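Local coordinates for surface layer protein (Geobacillus stearothermophilus, PDB 4UJ8) that probably forms, as a whole protein, the self-assembling surface layer of the bacterial cell, and is represented here by two calcium-binding domains, at residues 14-19 against 35-40. Numbering follows the deposited sequence.
Sequences IKVLDD and VQLKVY. With CA (calcium ion), chain E.
K15 and K38 form the hydrogen-bonded pair at the heart of an antiparallel strand pairing in the bacterial Ig-like (BIG2) domain of this fragment, where strand 11-16 runs along strand 34-42. K15 N donates to K38 O at 2.9 Å, and K38 N returns a bond to K15 O. Beyond the end of the first strand the ladder gains one more rung, L17 N to Q36 O, also 2.9 Å and close to straight at 172°.

At the next step a side chain takes over from the backbone. The D18 side chain leaves its backbone toward 35-40, with CG set between the backbone N and the carbonyl carbon (chi1 64°), and Q36 N meets D18 OD1 from above the carboxylate plane at 2.9 Å. The other oxygen, D18 OD2, binds a calcium ion at 2.3 Å, joined by D19 OD1 and two waters; the carbonyl oxygens of K21 and D34 and OD1 of N32 complete the site. One carboxylate thus joins the backbone of strand 34-42 to the metal, and the ion probably polarises it.

Apolar contacts flank the ladder. On the face that carries I14 and V39, V16 and L37 lie side by side, V16 CG2 3.8 Å from L37 CD2, and L37 also packs on L98 of the facing sheet. On the other face the L17 side chain lies across K38 at its CG, while K38 NZ is engaged by D80 and D51. Both methyls of L17 press on one side of K38 CG, CD1 at 3.7 Å and CD2 at 3.8 Å.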
# COMPACT_ATOMS: atom_id res chain seq x y z
N ILE A 14 27.11 11.96 5.46
CA ILE A 14 25.76 11.53 5.83
C ILE A 14 25.60 10.09 5.35
O ILE A 14 25.51 9.84 4.14
CB ILE A 14 24.69 12.44 5.24
CG1 ILE A 14 24.89 13.86 5.77
CG2 ILE A 14 23.28 11.92 5.56
CD1 ILE A 14 24.18 14.92 4.95
N LYS A 15 25.59 9.17 6.30
CA LYS A 15 25.63 7.74 5.99
C LYS A 15 24.25 7.09 6.16
O LYS A 15 23.63 7.21 7.22
CB LYS A 15 26.64 7.05 6.90
CG LYS A 15 26.63 5.54 6.86
CD LYS A 15 27.48 5.01 5.72
CE LYS A 15 27.69 3.50 5.85
NZ LYS A 15 28.16 2.89 4.58
N VAL A 16 23.80 6.41 5.12
CA VAL A 16 22.58 5.61 5.18
C VAL A 16 22.95 4.18 5.58
O VAL A 16 23.73 3.55 4.87
CB VAL A 16 21.84 5.60 3.83
CG1 VAL A 16 20.62 4.68 3.87
CG2 VAL A 16 21.47 7.03 3.41
N LEU A 17 22.42 3.68 6.70
CA LEU A 17 22.84 2.38 7.22
C LEU A 17 22.04 1.25 6.59
O LEU A 17 22.51 0.12 6.52
CB LEU A 17 22.68 2.31 8.74
CG LEU A 17 23.44 3.33 9.60
CD1 LEU A 17 23.14 3.11 11.07
CD2 LEU A 17 24.95 3.26 9.34
N ASP A 18 20.82 1.58 6.16
CA ASP A 18 19.92 0.58 5.59
C ASP A 18 19.78 0.76 4.07
O ASP A 18 20.76 1.04 3.38
CB ASP A 18 18.55 0.68 6.28
CG ASP A 18 17.86 2.00 6.03
OD1 ASP A 18 18.49 3.06 6.26
OD2 ASP A 18 16.70 1.99 5.57
N ASP A 19 18.57 0.58 3.55
CA ASP A 19 18.35 0.72 2.11
C ASP A 19 17.87 2.10 1.67
O ASP A 19 17.74 2.37 0.48
CB ASP A 19 17.37 -0.35 1.62
CG ASP A 19 15.94 -0.13 2.13
OD1 ASP A 19 15.72 0.69 3.05
OD2 ASP A 19 15.02 -0.81 1.62
N VAL A 35 14.41 4.55 7.76
CA VAL A 35 15.75 4.79 7.26
C VAL A 35 16.56 5.16 8.50
O VAL A 35 16.06 5.84 9.40
CB VAL A 35 15.79 5.92 6.22
CG1 VAL A 35 17.24 6.27 5.82
CG2 VAL A 35 14.99 5.53 4.98
N GLN A 36 17.79 4.68 8.55
CA GLN A 36 18.67 4.93 9.68
C GLN A 36 19.92 5.67 9.21
O GLN A 36 20.60 5.22 8.29
CB GLN A 36 19.05 3.61 10.34
CG GLN A 36 17.82 2.78 10.72
CD GLN A 36 18.12 1.30 10.70
OE1 GLN A 36 19.21 0.88 11.11
NE2 GLN A 36 17.18 0.50 10.20
N LEU A 37 20.20 6.81 9.85
CA LEU A 37 21.27 7.71 9.43
C LEU A 37 22.31 7.89 10.51
O LEU A 37 21.99 7.96 11.69
CB LEU A 37 20.71 9.08 9.03
CG LEU A 37 19.65 9.09 7.93
CD1 LEU A 37 19.06 10.49 7.75
CD2 LEU A 37 20.21 8.56 6.62
N LYS A 38 23.57 7.95 10.08
CA LYS A 38 24.67 8.43 10.93
C LYS A 38 25.29 9.65 10.27
O LYS A 38 25.22 9.80 9.06
CB LYS A 38 25.74 7.35 11.12
CG LYS A 38 25.26 6.10 11.84
CD LYS A 38 24.97 6.41 13.27
CE LYS A 38 26.24 6.66 14.03
NZ LYS A 38 26.05 6.60 15.50
N VAL A 39 25.85 10.55 11.07
CA VAL A 39 26.57 11.69 10.52
C VAL A 39 27.97 11.74 11.14
O VAL A 39 28.12 11.89 12.35
CB VAL A 39 25.85 13.03 10.78
CG1 VAL A 39 26.58 14.16 10.07
CG2 VAL A 39 24.41 12.96 10.28
N TYR A 40 28.98 11.59 10.29
CA TYR A 40 30.35 11.52 10.76
C TYR A 40 31.17 12.73 10.30
O TYR A 40 30.93 13.29 9.21
CB TYR A 40 31.01 10.22 10.28
CG TYR A 40 30.47 8.94 10.91
CD1 TYR A 40 30.64 8.68 12.27
CD2 TYR A 40 29.83 7.97 10.14
CE1 TYR A 40 30.17 7.50 12.84
CE2 TYR A 40 29.35 6.80 10.71
CZ TYR A 40 29.53 6.56 12.06
OH TYR A 40 29.07 5.39 12.63
CA CA E . 14.69 0.85 5.16
O HOH W 1 14.43 -0.18 7.40
O HOH W 2 15.80 -1.42 5.08